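Glycosyl hydrolase family 2, TIM barrel domain protein (Faecalibacterium prausnitzii A2-165, PDB 6ED2) probably hydrolyses beta-glucuronides, as a beta-glucuronidase of glycosyl hydrolase family 2 from a human gut bacterium. Local coordinates at residues A349-P358 / F372-V381; V314-D324 / Q575-Q586. All blocks are in the same frame, centred on the assembly; numbering follows the deposited sequence.

How the interactions relate
Both interactions pair neighbouring parallel strands of the TIM barrel domain, and their centres lie about 9 Å apart. In chain order the strands run 312-320, 351-353, 373-377 and, much later, 574-580, so interaction 1 is nested inside the long loop that interaction 2 closes. Strand 312-320 borders both 351-353 and 574-580, which makes the two contacts nearby pieces of one wall. Interaction 2 joins the first barrel strand to the last and shuts the cylinder; interaction 1 pairs the second and third strands, a beta-alpha-beta step. Beyond the strands' C-terminal ends the loops also meet, with Tyr357 OH 2.7 Å from His322 ND1, a probable hydrogen bond.

Interaction 1 (A349-P358 / F372-V381); sequences ANCFRTSHYP and FLIIDEVPAV
The His356 ring has Val381 CG2 over one face, near the rim, and Ser355 CB over the other, while Glu377 OE2 comes to its edge in the ring plane. There His356 ND1 donates to Glu377 OE2 (2.9 Å), with ring and carboxylate only 9° from coplanar. The other oxygen, Glu377 OE1, uses its syn lone pair to take Arg353 NH1 at 2.8 Å, lying in the guanidinium plane; Ser355 CB covers one face of that guanidinium. This buried carboxylate is thus fixed in rotation by a salt bridge on one oxygen and a ring N-H on the other. Glu377 CG stands anti to the backbone N (chi1 -178°), and the extended chain beyond it carries the carboxylate between Arg353 and His356. In the middle of the strand pair, Ile374 CG1 packs over a face of the Phe352 ring, 4.1 Å from its centroid. Backbone hydrogen bonds of parallel-sheet type tie the strands, beginning with Leu373 N to Asn350 O (2.9 Å) and ending with Thr354 N to Ile375 O (3.0 Å). Thr354 OG1 then accepts from Glu377 N at 2.9 Å. The pair belongs to the beta-alpha-beta unit of strand 351-353, helix 361-370 and strand 373-377. Strand 312-320 flanks it on one side and strand 433-440 on the other, while Cys351 and Ile375 touch Leu578 of strand 574-580 and Val378 packs on helix 409-427.

Interaction 2 (V314-D324 / Q575-Q586); sequences VYLRGFGRHED and QGELVWNFADFQ
Tyr315 reaches across to the 575-580 strand, its CG anti to the backbone N (chi1 -179°), which lays the ring along Gln575 and Gly576. From CB outward, CG and CD1 pass the carbonyl of Gln575, CE1 comes 3.5 Å from Gly576 N, and Gly576 CA sits over one ring face, near the rim. CE2 and CZ approach Glu577 OE1, and the hydroxyl closes the path: Tyr315 OH donates to Glu577 OE1 over a very short 2.5 Å. That same oxygen is salt-bridged to Arg618. A phenylalanine here lacks the hydroxyl, and Glu577 OE1, left with Arg618 but without this donor, would probably be freer to turn. Farther along, Phe582 turns its edge onto the face of Phe319, the planes 85° apart, and its own face receives Arg321 NH1 in a cation-pi contact (Arg321 CZ to the Phe582 centroid, 4.3 Å), while Arg321 NH2 is salt-bridged to Asp340. Gly320 fits where a side chain would clash with the Trp580 indole. Trp580, His322 and Phe585 form an aromatic cluster in which His322 CD2 sits over the Phe585 face, 3.5 Å from Phe585 CD1. Past it, Gln586 N meets Asp324 OD1 at 3.0 Å from above the carboxylate plane, and Arg604 forms a salt bridge to Asp324 OD2. The backbone hydrogen bonds between the parallel strands 316-320 and 575-580, from Leu316 N to Gln575 O onward, make the seam between first and last strands that closes a TIM barrel.

Interaction 1 (A349-P358 / F372-V381)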
# COMPACT_ATOMS: atom_id res chain seq x y z
N ALA A 349 -3.80 15.07 -22.79
CA ALA A 349 -4.75 14.37 -23.64
C ALA A 349 -5.54 15.37 -24.48
O ALA A 349 -5.80 16.50 -24.06
CB ALA A 349 -5.68 13.50 -22.79
N ASN A 350 -5.93 14.95 -25.69
CA ASN A 350 -6.88 15.75 -26.46
C ASN A 350 -8.12 14.95 -26.86
O ASN A 350 -8.97 15.46 -27.59
CB ASN A 350 -6.22 16.36 -27.70
CG ASN A 350 -5.68 15.31 -28.68
OD1 ASN A 350 -6.15 14.16 -28.71
ND2 ASN A 350 -4.70 15.70 -29.49
N CYS A 351 -8.26 13.72 -26.37
CA CYS A 351 -9.27 12.84 -26.94
C CYS A 351 -9.60 11.72 -25.96
O CYS A 351 -8.73 11.23 -25.25
CB CYS A 351 -8.77 12.24 -28.27
SG CYS A 351 -9.96 11.12 -29.06
N PHE A 352 -10.87 11.31 -25.94
CA PHE A 352 -11.20 10.05 -25.28
C PHE A 352 -12.37 9.37 -25.97
O PHE A 352 -13.16 10.01 -26.67
CB PHE A 352 -11.52 10.22 -23.77
CG PHE A 352 -12.68 11.15 -23.47
CD1 PHE A 352 -13.98 10.66 -23.40
CD2 PHE A 352 -12.46 12.49 -23.21
CE1 PHE A 352 -15.04 11.52 -23.09
CE2 PHE A 352 -13.52 13.35 -22.90
CZ PHE A 352 -14.81 12.86 -22.86
N ARG A 353 -12.49 8.07 -25.72
CA ARG A 353 -13.57 7.25 -26.24
C ARG A 353 -14.52 6.93 -25.10
O ARG A 353 -14.08 6.68 -23.98
CB ARG A 353 -13.00 5.95 -26.85
CG ARG A 353 -14.04 4.88 -27.23
CD ARG A 353 -13.42 3.67 -27.96
NE ARG A 353 -12.43 2.97 -27.13
CZ ARG A 353 -12.60 1.75 -26.65
NH1 ARG A 353 -13.70 1.07 -26.92
NH2 ARG A 353 -11.65 1.19 -25.91
N THR A 354 -15.83 6.96 -25.38
CA THR A 354 -16.81 6.66 -24.34
C THR A 354 -17.03 5.16 -24.23
O THR A 354 -18.12 4.62 -24.43
CB THR A 354 -18.13 7.40 -24.58
OG1 THR A 354 -18.90 6.74 -25.60
CG2 THR A 354 -17.89 8.86 -24.96
N SER A 355 -15.95 4.47 -23.90
CA SER A 355 -16.02 3.04 -23.66
C SER A 355 -16.81 2.79 -22.39
O SER A 355 -16.59 3.47 -21.39
CB SER A 355 -14.62 2.47 -23.54
OG SER A 355 -13.78 3.39 -22.85
N HIS A 356 -17.76 1.84 -22.41
CA HIS A 356 -18.24 1.12 -23.60
C HIS A 356 -19.74 1.37 -23.78
O HIS A 356 -20.51 0.43 -23.95
CB HIS A 356 -18.01 -0.38 -23.47
CG HIS A 356 -16.58 -0.78 -23.39
ND1 HIS A 356 -15.67 -0.49 -24.39
CD2 HIS A 356 -15.89 -1.45 -22.43
CE1 HIS A 356 -14.48 -0.96 -24.04
NE2 HIS A 356 -14.59 -1.56 -22.87
N TYR A 357 -20.14 2.63 -23.67
CA TYR A 357 -21.54 3.03 -23.66
C TYR A 357 -21.56 4.54 -23.75
O TYR A 357 -20.57 5.19 -23.41
CB TYR A 357 -22.26 2.56 -22.37
CG TYR A 357 -21.35 2.67 -21.16
CD1 TYR A 357 -21.21 3.88 -20.49
CD2 TYR A 357 -20.60 1.58 -20.74
CE1 TYR A 357 -20.35 3.99 -19.41
CE2 TYR A 357 -19.75 1.69 -19.65
CZ TYR A 357 -19.62 2.89 -19.01
OH TYR A 357 -18.77 2.99 -17.97
N PRO A 358 -22.64 5.12 -24.25
CA PRO A 358 -22.73 6.58 -24.25
C PRO A 358 -22.71 7.10 -22.82
O PRO A 358 -23.25 6.46 -21.90
CB PRO A 358 -24.06 6.87 -24.96
CG PRO A 358 -24.40 5.61 -25.65
CD PRO A 358 -23.84 4.50 -24.84
N PHE A 372 -12.12 19.15 -26.03
CA PHE A 372 -11.69 17.76 -26.10
C PHE A 372 -12.44 17.04 -27.21
O PHE A 372 -13.60 17.37 -27.49
CB PHE A 372 -11.92 17.03 -24.77
CG PHE A 372 -10.77 17.15 -23.80
CD1 PHE A 372 -10.64 18.27 -22.99
CD2 PHE A 372 -9.82 16.14 -23.70
CE1 PHE A 372 -9.57 18.38 -22.10
CE2 PHE A 372 -8.75 16.25 -22.82
CZ PHE A 372 -8.63 17.37 -22.02
N LEU A 373 -11.77 16.10 -27.86
CA LEU A 373 -12.36 15.29 -28.92
C LEU A 373 -12.89 13.99 -28.33
O LEU A 373 -12.20 13.34 -27.54
CB LEU A 373 -11.33 14.99 -30.01
CG LEU A 373 -10.57 16.18 -30.56
CD1 LEU A 373 -9.52 15.74 -31.58
CD2 LEU A 373 -11.56 17.16 -31.19
N ILE A 374 -14.08 13.59 -28.75
CA ILE A 374 -14.75 12.40 -28.24
C ILE A 374 -15.03 11.44 -29.39
O ILE A 374 -15.61 11.84 -30.41
CB ILE A 374 -16.07 12.76 -27.54
CG1 ILE A 374 -15.81 13.61 -26.29
CG2 ILE A 374 -16.88 11.49 -27.23
CD1 ILE A 374 -17.06 13.85 -25.47
N ILE A 375 -14.67 10.18 -29.21
CA ILE A 375 -15.18 9.08 -30.00
C ILE A 375 -16.35 8.47 -29.24
O ILE A 375 -16.17 7.89 -28.16
CB ILE A 375 -14.10 8.03 -30.29
CG1 ILE A 375 -12.91 8.69 -31.00
CG2 ILE A 375 -14.69 6.90 -31.12
CD1 ILE A 375 -11.75 7.74 -31.26
N ASP A 376 -17.55 8.59 -29.80
CA ASP A 376 -18.80 8.24 -29.12
C ASP A 376 -19.15 6.79 -29.43
O ASP A 376 -19.26 6.41 -30.60
CB ASP A 376 -19.91 9.18 -29.60
CG ASP A 376 -21.00 9.41 -28.54
OD1 ASP A 376 -21.00 8.78 -27.45
OD2 ASP A 376 -21.89 10.24 -28.84
N GLU A 377 -19.34 6.00 -28.38
CA GLU A 377 -19.46 4.55 -28.53
C GLU A 377 -20.77 4.04 -27.95
O GLU A 377 -21.13 4.35 -26.81
CB GLU A 377 -18.28 3.85 -27.86
CG GLU A 377 -18.32 2.33 -28.01
CD GLU A 377 -17.00 1.66 -27.63
OE1 GLU A 377 -15.98 1.88 -28.34
OE2 GLU A 377 -16.98 0.91 -26.62
N VAL A 378 -21.45 3.20 -28.73
CA VAL A 378 -22.70 2.56 -28.36
C VAL A 378 -22.39 1.30 -27.54
O VAL A 378 -21.29 0.76 -27.66
CB VAL A 378 -23.49 2.29 -29.66
CG1 VAL A 378 -23.04 1.02 -30.34
CG2 VAL A 378 -24.98 2.36 -29.46
N PRO A 379 -23.29 0.80 -26.65
CA PRO A 379 -22.87 -0.31 -25.77
C PRO A 379 -22.79 -1.68 -26.46
O PRO A 379 -23.16 -2.69 -25.86
CB PRO A 379 -23.93 -0.31 -24.67
CG PRO A 379 -24.70 0.99 -24.84
CD PRO A 379 -24.62 1.29 -26.29
N ALA A 380 -22.28 -1.72 -27.69
CA ALA A 380 -22.18 -2.96 -28.46
C ALA A 380 -20.89 -3.70 -28.08
O ALA A 380 -19.93 -3.82 -28.86
CB ALA A 380 -22.23 -2.67 -29.95
N VAL A 381 -20.88 -4.19 -26.85
CA VAL A 381 -19.72 -4.87 -26.30
C VAL A 381 -20.20 -6.19 -25.73
O VAL A 381 -21.34 -6.31 -25.28
CB VAL A 381 -19.01 -4.01 -25.22
CG1 VAL A 381 -19.97 -3.70 -24.07
CG2 VAL A 381 -17.72 -4.69 -24.71

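Interaction 2 (V314-D324 / Q575-Q586)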
# COMPACT_ATOMS: atom_id res chain seq x y z
N VAL A 314 -4.71 16.31 -36.66
CA VAL A 314 -4.58 16.13 -35.22
C VAL A 314 -4.18 14.69 -34.95
O VAL A 314 -4.85 13.76 -35.42
CB VAL A 314 -5.88 16.46 -34.46
CG1 VAL A 314 -5.67 16.19 -32.97
CG2 VAL A 314 -6.28 17.90 -34.67
N TYR A 315 -3.12 14.51 -34.18
CA TYR A 315 -2.74 13.19 -33.68
C TYR A 315 -3.46 12.97 -32.36
O TYR A 315 -3.23 13.70 -31.39
CB TYR A 315 -1.22 13.08 -33.53
CG TYR A 315 -0.79 11.71 -33.05
CD1 TYR A 315 -0.54 10.68 -33.95
CD2 TYR A 315 -0.67 11.44 -31.68
CE1 TYR A 315 -0.17 9.40 -33.50
CE2 TYR A 315 -0.30 10.18 -31.23
CZ TYR A 315 -0.05 9.16 -32.14
OH TYR A 315 0.32 7.92 -31.67
N LEU A 316 -4.35 11.98 -32.33
CA LEU A 316 -5.20 11.76 -31.17
C LEU A 316 -4.39 11.12 -30.04
O LEU A 316 -3.63 10.18 -30.28
CB LEU A 316 -6.40 10.87 -31.53
CG LEU A 316 -7.23 11.18 -32.80
CD1 LEU A 316 -8.40 10.19 -32.98
CD2 LEU A 316 -7.77 12.61 -32.80
N ARG A 317 -4.54 11.65 -28.83
CA ARG A 317 -3.90 11.09 -27.64
C ARG A 317 -4.86 11.24 -26.48
O ARG A 317 -5.48 12.30 -26.30
CB ARG A 317 -2.56 11.78 -27.32
CG ARG A 317 -2.69 13.24 -26.87
CD ARG A 317 -1.49 14.06 -27.29
NE ARG A 317 -1.51 14.31 -28.72
CZ ARG A 317 -0.62 15.06 -29.38
NH1 ARG A 317 0.37 15.64 -28.72
NH2 ARG A 317 -0.73 15.22 -30.69
N GLY A 318 -5.00 10.18 -25.69
CA GLY A 318 -5.94 10.21 -24.59
C GLY A 318 -6.30 8.84 -24.09
O GLY A 318 -5.43 7.97 -23.97
N PHE A 319 -7.59 8.61 -23.83
CA PHE A 319 -7.97 7.48 -23.00
C PHE A 319 -9.20 6.78 -23.53
O PHE A 319 -10.08 7.40 -24.14
CB PHE A 319 -8.27 7.91 -21.55
CG PHE A 319 -7.17 8.68 -20.91
CD1 PHE A 319 -6.11 8.02 -20.29
CD2 PHE A 319 -7.19 10.08 -20.92
CE1 PHE A 319 -5.08 8.74 -19.69
CE2 PHE A 319 -6.16 10.82 -20.33
CZ PHE A 319 -5.10 10.15 -19.72
N GLY A 320 -9.28 5.48 -23.25
CA GLY A 320 -10.56 4.88 -22.98
C GLY A 320 -10.92 5.15 -21.52
O GLY A 320 -10.09 5.03 -20.62
N ARG A 321 -12.17 5.53 -21.30
CA ARG A 321 -12.66 5.91 -19.99
C ARG A 321 -13.69 4.90 -19.49
O ARG A 321 -13.94 3.85 -20.10
CB ARG A 321 -13.24 7.32 -20.06
CG ARG A 321 -12.19 8.42 -20.22
CD ARG A 321 -12.83 9.80 -20.13
NE ARG A 321 -13.55 9.90 -18.87
CZ ARG A 321 -13.02 10.35 -17.74
NH1 ARG A 321 -11.76 10.77 -17.74
NH2 ARG A 321 -13.73 10.35 -16.62
N HIS A 322 -14.28 5.23 -18.35
CA HIS A 322 -15.46 4.56 -17.84
C HIS A 322 -16.23 5.59 -17.03
O HIS A 322 -15.66 6.56 -16.51
CB HIS A 322 -15.13 3.34 -16.96
CG HIS A 322 -15.31 2.02 -17.66
ND1 HIS A 322 -16.51 1.61 -18.20
CD2 HIS A 322 -14.42 1.01 -17.91
CE1 HIS A 322 -16.36 0.41 -18.75
NE2 HIS A 322 -15.10 0.03 -18.59
N GLU A 323 -17.54 5.41 -16.95
CA GLU A 323 -18.32 6.12 -15.95
C GLU A 323 -18.26 5.25 -14.70
O GLU A 323 -19.02 4.30 -14.53
CB GLU A 323 -19.75 6.37 -16.42
CG GLU A 323 -19.87 7.48 -17.45
CD GLU A 323 -21.32 7.75 -17.83
OE1 GLU A 323 -22.01 6.79 -18.27
OE2 GLU A 323 -21.78 8.90 -17.65
N ASP A 324 -17.29 5.56 -13.84
CA ASP A 324 -16.96 4.68 -12.72
C ASP A 324 -16.26 5.52 -11.66
O ASP A 324 -15.36 6.30 -12.00
CB ASP A 324 -16.07 3.51 -13.20
CG ASP A 324 -15.48 2.71 -12.05
OD1 ASP A 324 -15.97 1.59 -11.79
OD2 ASP A 324 -14.50 3.19 -11.41
N GLN A 575 -2.35 7.03 -36.22
CA GLN A 575 -2.68 8.44 -36.06
C GLN A 575 -3.33 8.74 -34.72
O GLN A 575 -3.86 9.85 -34.53
CB GLN A 575 -3.58 8.90 -37.21
CG GLN A 575 -2.86 8.93 -38.54
CD GLN A 575 -1.81 10.03 -38.59
OE1 GLN A 575 -2.08 11.16 -38.19
NE2 GLN A 575 -0.61 9.70 -39.08
N GLY A 576 -3.29 7.81 -33.79
CA GLY A 576 -3.86 8.07 -32.49
C GLY A 576 -3.54 6.99 -31.49
O GLY A 576 -3.43 5.81 -31.86
N GLU A 577 -3.39 7.37 -30.22
CA GLU A 577 -3.16 6.42 -29.13
C GLU A 577 -4.11 6.78 -27.99
O GLU A 577 -4.01 7.86 -27.41
CB GLU A 577 -1.71 6.44 -28.65
CG GLU A 577 -1.16 7.84 -28.38
CD GLU A 577 0.36 7.87 -28.28
OE1 GLU A 577 1.04 7.69 -29.33
OE2 GLU A 577 0.86 8.06 -27.15
N LEU A 578 -5.03 5.88 -27.70
CA LEU A 578 -5.92 6.04 -26.56
C LEU A 578 -5.64 4.84 -25.68
O LEU A 578 -5.89 3.70 -26.08
CB LEU A 578 -7.39 6.12 -26.97
CG LEU A 578 -7.75 7.17 -28.02
CD1 LEU A 578 -9.26 7.15 -28.25
CD2 LEU A 578 -7.30 8.57 -27.66
N VAL A 579 -5.06 5.10 -24.50
CA VAL A 579 -4.57 4.02 -23.66
C VAL A 579 -5.70 3.54 -22.77
O VAL A 579 -6.64 4.29 -22.47
CB VAL A 579 -3.33 4.49 -22.84
CG1 VAL A 579 -3.73 5.51 -21.77
CG2 VAL A 579 -2.59 3.31 -22.22
N TRP A 580 -5.65 2.26 -22.39
CA TRP A 580 -6.58 1.70 -21.42
C TRP A 580 -5.91 1.67 -20.05
O TRP A 580 -4.87 1.03 -19.89
CB TRP A 580 -6.97 0.29 -21.83
CG TRP A 580 -8.19 -0.25 -21.18
CD1 TRP A 580 -8.26 -1.29 -20.29
CD2 TRP A 580 -9.53 0.19 -21.39
NE1 TRP A 580 -9.57 -1.52 -19.95
CE2 TRP A 580 -10.37 -0.62 -20.61
CE3 TRP A 580 -10.10 1.20 -22.18
CZ2 TRP A 580 -11.75 -0.45 -20.57
CZ3 TRP A 580 -11.47 1.37 -22.14
CH2 TRP A 580 -12.28 0.54 -21.34
N ASN A 581 -6.48 2.35 -19.06
CA ASN A 581 -7.71 3.13 -19.07
C ASN A 581 -7.36 4.43 -18.31
O ASN A 581 -6.33 4.46 -17.61
CB ASN A 581 -8.82 2.34 -18.38
CG ASN A 581 -10.17 3.08 -18.30
OD1 ASN A 581 -10.36 3.99 -17.48
ND2 ASN A 581 -11.14 2.60 -19.08
N PHE A 582 -8.18 5.47 -18.42
CA PHE A 582 -7.95 6.69 -17.64
C PHE A 582 -7.74 6.38 -16.15
O PHE A 582 -6.82 6.91 -15.52
CB PHE A 582 -9.13 7.66 -17.82
CG PHE A 582 -9.08 8.87 -16.92
CD1 PHE A 582 -8.24 9.94 -17.22
CD2 PHE A 582 -9.86 8.95 -15.79
CE1 PHE A 582 -8.18 11.04 -16.40
CE2 PHE A 582 -9.82 10.07 -14.96
CZ PHE A 582 -8.98 11.12 -15.27
N ALA A 583 -8.57 5.52 -15.56
CA ALA A 583 -8.47 5.28 -14.13
C ALA A 583 -8.87 3.85 -13.80
O ALA A 583 -9.67 3.23 -14.52
CB ALA A 583 -9.36 6.28 -13.35
N ASP A 584 -8.31 3.31 -12.71
CA ASP A 584 -8.75 2.03 -12.19
C ASP A 584 -10.27 2.03 -12.03
O ASP A 584 -10.85 3.02 -11.60
CB ASP A 584 -8.09 1.72 -10.83
CG ASP A 584 -6.55 1.74 -10.87
OD1 ASP A 584 -5.93 1.45 -11.93
OD2 ASP A 584 -5.95 2.02 -9.80
N PHE A 585 -10.90 0.91 -12.39
CA PHE A 585 -12.35 0.83 -12.40
C PHE A 585 -12.77 -0.57 -11.99
O PHE A 585 -11.96 -1.50 -11.99
CB PHE A 585 -12.94 1.20 -13.78
CG PHE A 585 -12.52 0.27 -14.91
CD1 PHE A 585 -13.28 -0.85 -15.23
CD2 PHE A 585 -11.37 0.52 -15.64
CE1 PHE A 585 -12.89 -1.70 -16.26
CE2 PHE A 585 -10.98 -0.33 -16.69
CZ PHE A 585 -11.74 -1.44 -17.00
N GLN A 586 -14.05 -0.71 -11.66
CA GLN A 586 -14.57 -1.95 -11.10
C GLN A 586 -14.97 -2.94 -12.20
O GLN A 586 -15.61 -2.57 -13.19
CB GLN A 586 -15.78 -1.68 -10.21
CG GLN A 586 -16.06 -2.83 -9.26
CD GLN A 586 -14.88 -3.05 -8.34
OE1 GLN A 586 -14.36 -2.10 -7.75
NE2 GLN A 586 -14.41 -4.30 -8.25
O HOH W 1 -4.53 12.51 -37.98
O HOH W 2 -12.56 4.80 -12.40
O HOH W 3 -16.77 -0.17 -13.76